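Local coordinates for putative D-tyrosyl-tRNA(Tyr) deacylase 2 (Leishmania major, PDB 1TC5), which probably hydrolyses D-tyrosyl-tRNA(Tyr) to D-tyrosine and free tRNA, which could protect the cell from harmful D-tyrosine, at residues V64-P76 and P83-L95. Residues are numbered along the deposited sequence; the frame is centred on the assembly and turned at random.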
loop_
_atom_site.group_PDB
_atom_site.type_symbol
_atom_site.label_atom_id
_atom_site.label_comp_id
_atom_site.label_asym_id
_atom_site.label_seq_id
_atom_site.Cartn_x
_atom_site.Cartn_y
_atom_site.Cartn_z
ATOM N N VAL A 64 5.006 -18.797 0.646
ATOM C CA VAL A 64 5.888 -17.631 0.625
ATOM C C VAL A 64 5.346 -16.556 1.564
ATOM O O VAL A 64 6.076 -15.992 2.370
ATOM C CB VAL A 64 6.051 -17.046 -0.806
ATOM C CG1 VAL A 64 6.739 -15.649 -0.781
ATOM C CG2 VAL A 64 6.819 -18.020 -1.706
ATOM N N LEU A 65 4.050 -16.288 1.470
ATOM C CA LEU A 65 3.398 -15.356 2.382
ATOM C C LEU A 65 3.572 -15.711 3.864
ATOM O O LEU A 65 3.810 -14.833 4.675
ATOM C CB LEU A 65 1.903 -15.249 2.063
ATOM C CG LEU A 65 1.081 -14.382 3.028
ATOM C CD1 LEU A 65 1.540 -12.900 2.983
ATOM C CD2 LEU A 65 -0.383 -14.477 2.696
ATOM N N LEU A 66 3.452 -16.989 4.218
ATOM C CA LEU A 66 3.437 -17.392 5.625
ATOM C C LEU A 66 4.788 -17.812 6.193
ATOM O O LEU A 66 5.023 -17.623 7.383
ATOM C CB LEU A 66 2.395 -18.502 5.850
ATOM C CG LEU A 66 0.965 -18.163 5.438
ATOM C CD1 LEU A 66 0.040 -19.363 5.741
ATOM C CD2 LEU A 66 0.440 -16.890 6.095
ATOM N N HIS A 67 5.672 -18.368 5.358
ATOM C CA HIS A 67 6.954 -18.932 5.814
ATOM C C HIS A 67 8.100 -17.934 5.811
ATOM O O HIS A 67 9.109 -18.133 6.479
ATOM C CB HIS A 67 7.399 -20.121 4.925
ATOM C CG HIS A 67 6.423 -21.255 4.898
ATOM N ND1 HIS A 67 6.224 -22.047 3.784
ATOM C CD2 HIS A 67 5.591 -21.733 5.855
ATOM C CE1 HIS A 67 5.296 -22.949 4.051
ATOM N NE2 HIS A 67 4.898 -22.784 5.301
ATOM N N THR A 68 7.993 -16.904 5.000
ATOM C CA THR A 68 9.067 -15.923 4.885
ATOM C C THR A 68 9.065 -15.019 6.117
ATOM O O THR A 68 8.014 -14.550 6.534
ATOM C CB THR A 68 8.882 -15.084 3.592
ATOM O OG1 THR A 68 8.693 -15.978 2.479
ATOM C CG2 THR A 68 10.144 -14.280 3.246
ATOM N N LYS A 69 10.241 -14.813 6.701
ATOM C CA LYS A 69 10.402 -13.882 7.808
ATOM C C LYS A 69 10.507 -12.500 7.210
ATOM O O LYS A 69 11.493 -12.178 6.585
ATOM C CB LYS A 69 11.636 -14.226 8.622
ATOM C CG LYS A 69 11.571 -15.640 9.253
ATOM C CD LYS A 69 12.896 -16.017 9.947
ATOM C CE LYS A 69 12.874 -17.439 10.510
ATOM N NZ LYS A 69 12.629 -17.487 11.978
ATOM N N ILE A 70 9.458 -11.701 7.364
ATOM C CA ILE A 70 9.386 -10.395 6.722
ATOM C C ILE A 70 9.329 -9.281 7.745
ATOM O O ILE A 70 10.175 -8.408 7.735
ATOM C CB ILE A 70 8.138 -10.320 5.799
ATOM C CG1 ILE A 70 8.184 -11.438 4.752
ATOM C CG2 ILE A 70 8.068 -8.945 5.110
ATOM C CD1 ILE A 70 6.812 -11.740 4.115
ATOM N N PHE A 71 8.318 -9.334 8.621
ATOM C CA PHE A 71 7.958 -8.214 9.499
ATOM C C PHE A 71 8.492 -8.317 10.940
ATOM O O PHE A 71 8.655 -9.405 11.488
ATOM C CB PHE A 71 6.436 -7.992 9.515
ATOM C CG PHE A 71 5.872 -7.651 8.151
ATOM C CD1 PHE A 71 6.099 -6.420 7.588
ATOM C CD2 PHE A 71 5.165 -8.599 7.414
ATOM C CE1 PHE A 71 5.636 -6.117 6.282
ATOM C CE2 PHE A 71 4.677 -8.310 6.147
ATOM C CZ PHE A 71 4.929 -7.068 5.568
ATOM N N THR A 72 8.713 -7.146 11.539
ATOM C CA THR A 72 9.384 -6.980 12.832
ATOM C C THR A 72 8.444 -6.482 13.931
ATOM O O THR A 72 8.866 -6.270 15.068
ATOM C CB THR A 72 10.550 -5.956 12.695
ATOM O OG1 THR A 72 10.055 -4.729 12.149
ATOM C CG2 THR A 72 11.617 -6.433 11.664
ATOM N N HIS A 73 7.160 -6.341 13.613
ATOM C CA HIS A 73 6.208 -5.718 14.535
ATOM C C HIS A 73 5.271 -6.688 15.273
ATOM O O HIS A 73 4.454 -6.280 16.084
ATOM C CB HIS A 73 5.387 -4.755 13.703
ATOM C CG HIS A 73 4.279 -5.410 12.931
ATOM N ND1 HIS A 73 4.089 -5.203 11.593
ATOM C CD2 HIS A 73 3.295 -6.256 13.312
ATOM C CE1 HIS A 73 3.015 -5.855 11.192
ATOM N NE2 HIS A 73 2.507 -6.489 12.217
ATOM N N PHE A 74 5.354 -7.971 14.979
ATOM C CA PHE A 74 4.408 -8.950 15.558
ATOM C C PHE A 74 4.512 -9.130 17.073
ATOM O O PHE A 74 3.497 -9.365 17.757
ATOM C CB PHE A 74 4.573 -10.335 14.923
ATOM C CG PHE A 74 4.316 -10.392 13.445
ATOM C CD1 PHE A 74 3.524 -9.450 12.793
ATOM C CD2 PHE A 74 4.852 -11.429 12.699
ATOM C CE1 PHE A 74 3.294 -9.557 11.464
ATOM C CE2 PHE A 74 4.624 -11.520 11.363
ATOM C CZ PHE A 74 3.859 -10.595 10.743
ATOM N N SER A 75 5.739 -9.025 17.582
ATOM C CA SER A 75 6.067 -9.396 18.953
ATOM C C SER A 75 6.745 -8.260 19.732
ATOM O O SER A 75 7.955 -8.327 20.032
ATOM C CB SER A 75 7.014 -10.603 18.912
ATOM O OG SER A 75 6.481 -11.639 18.110
ATOM N N PRO A 76 5.974 -7.241 20.105
ATOM C CA PRO A 76 6.532 -6.080 20.819
ATOM C C PRO A 76 7.218 -6.437 22.150
ATOM O O PRO A 76 8.086 -5.712 22.611
ATOM C CB PRO A 76 5.310 -5.155 21.016
ATOM C CG PRO A 76 4.098 -6.006 20.801
ATOM C CD PRO A 76 4.518 -7.126 19.894
ATOM N N PRO A 83 12.993 -9.939 12.035
ATOM C CA PRO A 83 11.902 -10.348 11.137
ATOM C C PRO A 83 11.379 -11.754 11.534
ATOM O O PRO A 83 12.137 -12.618 11.959
ATOM C CB PRO A 83 12.550 -10.322 9.751
ATOM C CG PRO A 83 13.729 -9.394 9.888
ATOM C CD PRO A 83 14.222 -9.571 11.302
ATOM N N GLN A 84 10.073 -11.923 11.451
ATOM C CA GLN A 84 9.415 -13.154 11.846
ATOM C C GLN A 84 8.451 -13.533 10.746
ATOM O O GLN A 84 7.976 -12.672 9.994
ATOM C CB GLN A 84 8.631 -12.941 13.150
ATOM C CG GLN A 84 9.471 -12.715 14.397
ATOM C CD GLN A 84 8.578 -12.601 15.668
ATOM O OE1 GLN A 84 7.814 -11.637 15.821
ATOM N NE2 GLN A 84 8.696 -13.568 16.562
ATOM N N SER A 85 8.181 -14.822 10.636
ATOM C CA SER A 85 7.165 -15.310 9.728
ATOM C C SER A 85 5.792 -15.263 10.392
ATOM O O SER A 85 5.661 -15.340 11.610
ATOM C CB SER A 85 7.458 -16.751 9.318
ATOM O OG SER A 85 7.394 -17.593 10.431
ATOM N N LEU A 86 4.763 -15.126 9.570
ATOM C CA LEU A 86 3.410 -15.304 10.044
ATOM C C LEU A 86 3.253 -16.693 10.630
ATOM O O LEU A 86 2.566 -16.859 11.628
ATOM C CB LEU A 86 2.404 -15.103 8.907
ATOM C CG LEU A 86 2.114 -13.637 8.666
ATOM C CD1 LEU A 86 1.646 -13.423 7.227
ATOM C CD2 LEU A 86 1.069 -13.137 9.712
ATOM N N GLU A 87 3.911 -17.687 10.031
ATOM C CA GLU A 87 3.799 -19.066 10.495
ATOM C C GLU A 87 4.194 -19.190 11.972
ATOM O O GLU A 87 3.490 -19.807 12.751
ATOM C CB GLU A 87 4.627 -20.007 9.601
ATOM C CG GLU A 87 4.668 -21.470 10.041
ATOM C CD GLU A 87 5.560 -22.331 9.149
ATOM O OE1 GLU A 87 6.747 -21.974 8.935
ATOM O OE2 GLU A 87 5.070 -23.380 8.644
ATOM N N GLU A 88 5.284 -18.552 12.380
ATOM C CA GLU A 88 5.728 -18.671 13.771
ATOM C C GLU A 88 4.938 -17.756 14.713
ATOM O O GLU A 88 5.143 -17.805 15.914
ATOM C CB GLU A 88 7.243 -18.420 13.896
ATOM C CG GLU A 88 7.702 -16.979 13.718
ATOM C CD GLU A 88 9.215 -16.879 13.588
ATOM O OE1 GLU A 88 9.935 -17.567 14.351
ATOM O OE2 GLU A 88 9.688 -16.140 12.701
ATOM N N CYS A 89 4.060 -16.915 14.164
ATOM C CA CYS A 89 3.149 -16.102 14.977
ATOM C C CYS A 89 1.686 -16.374 14.543
ATOM O O CYS A 89 1.063 -15.549 13.899
ATOM C CB CYS A 89 3.523 -14.626 14.856
ATOM S SG CYS A 89 5.254 -14.256 15.263
ATOM N N PRO A 90 1.151 -17.536 14.927
ATOM C CA PRO A 90 -0.186 -17.984 14.490
ATOM C C PRO A 90 -1.359 -17.073 14.819
ATOM O O PRO A 90 -2.393 -17.230 14.163
ATOM C CB PRO A 90 -0.393 -19.328 15.227
ATOM C CG PRO A 90 0.708 -19.411 16.286
ATOM C CD PRO A 90 1.815 -18.513 15.812
ATOM N N GLU A 91 -1.217 -16.185 15.798
ATOM C CA GLU A 91 -2.303 -15.330 16.260
ATOM C C GLU A 91 -2.427 -14.000 15.533
ATOM O O GLU A 91 -3.414 -13.298 15.730
ATOM C CB GLU A 91 -2.138 -15.055 17.747
ATOM C CG GLU A 91 -2.373 -16.284 18.613
ATOM C CD GLU A 91 -2.659 -15.907 20.055
ATOM O OE1 GLU A 91 -3.794 -15.445 20.339
ATOM O OE2 GLU A 91 -1.753 -16.065 20.896
ATOM N N MET A 92 -1.428 -13.653 14.724
ATOM C CA MET A 92 -1.498 -12.449 13.912
ATOM C C MET A 92 -2.674 -12.579 12.924
ATOM O O MET A 92 -2.993 -13.675 12.457
ATOM C CB MET A 92 -0.183 -12.219 13.148
ATOM C CG MET A 92 1.042 -11.825 14.003
ATOM S SD MET A 92 0.873 -10.251 14.946
ATOM C CE MET A 92 0.432 -10.879 16.571
ATOM N N ASP A 93 -3.317 -11.452 12.654
ATOM C CA ASP A 93 -4.422 -11.356 11.719
ATOM C C ASP A 93 -3.862 -11.107 10.325
ATOM O O ASP A 93 -2.782 -10.560 10.171
ATOM C CB ASP A 93 -5.377 -10.218 12.140
ATOM C CG ASP A 93 -6.231 -10.571 13.323
ATOM O OD1 ASP A 93 -6.071 -11.657 13.930
ATOM O OD2 ASP A 93 -7.124 -9.812 13.739
ATOM N N ILE A 94 -4.603 -11.545 9.319
ATOM C CA ILE A 94 -4.289 -11.274 7.915
ATOM C C ILE A 94 -5.549 -10.681 7.289
ATOM O O ILE A 94 -6.663 -11.209 7.466
ATOM C CB ILE A 94 -3.811 -12.565 7.169
ATOM C CG1 ILE A 94 -2.572 -13.153 7.858
ATOM C CG2 ILE A 94 -3.471 -12.264 5.708
ATOM C CD1 ILE A 94 -2.272 -14.589 7.450
ATOM N N LEU A 95 -5.356 -9.568 6.601
ATOM C CA LEU A 95 -6.395 -8.852 5.886
ATOM C C LEU A 95 -6.011 -8.829 4.418
ATOM O O LEU A 95 -4.996 -8.269 4.080
ATOM C CB LEU A 95 -6.485 -7.415 6.407
ATOM C CG LEU A 95 -7.509 -6.521 5.714
ATOM C CD1 LEU A 95 -8.892 -7.118 5.787
ATOM C CD2 LEU A 95 -7.515 -5.121 6.330
HETATM O O HOH W 1 5.414 -14.192 6.774
HETATM O O HOH W 2 12.252 -15.217 13.211
HETATM O O HOH W 3 6.147 -11.790 8.165
#
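Phe74 pushes its ring in among Gln84, Cys89, Leu86 and Met92, and its atoms meet a succession of partners from CB outward, with Met92 touching several. Phe74 CB lies 3.6 Å from Gln84 OE1 and also touches Met92 SD. With CG anti to the carbonyl carbon (chi1 -61°), the ring turns in among the side chains of 83-95. Over one face, offset toward the rim, comes Met92 CG in a CH-pi contact, 3.8 Å from the centroid of the Phe74 ring, while Met92 SD approaches CD1 obliquely, a Met-aromatic contact. Phe74 CD2 meets Cys89 SG at 3.8 Å, and CE2 has Ser85 O near the ring plane. CZ, the tip, reaches Leu86 CD2. A flat ring suits this place because it offers a face to the hydrogens of Met92 CG and a rim to Cys89 and Leu86; methionine, bent at chi2 and chi3, can lay CG and SD against it.

Beside it, Ser75 OG donates a short hydrogen bond of 2.6 Å to Gln84 OE1, in the carbonyl plane on a lone pair; the extended Gln84 side chain carries its amide across to the short serine hydroxyl.

Farther along, Gln84 N binds Phe71 O and Ile70 N binds Gln84 O, the latter from above the carbonyl plane. Near the helix end, Leu66 O accepts from Glu87 N at 2.9 Å, and one water donates to Leu65 O and Thr68 O and accepts from Leu86 N. Glu88 OE2 takes the N-H of Ser85 on its anti lone pair and forms a salt bridge with Lys69 NZ whose hydrogen bond is weak (3.3 Å), a water bridging the same two groups; Ser85 OG in turn accepts from Glu88 N, an ST motif.

The contact thus ties the end of helix 55-67 to the approach to strand 93-98: Leu66 and Ile94 touch helix 119-136 and its end, Phe74 rests on Val38 of strand 37-45, and Ile70 packs on Val111 of the second subunit.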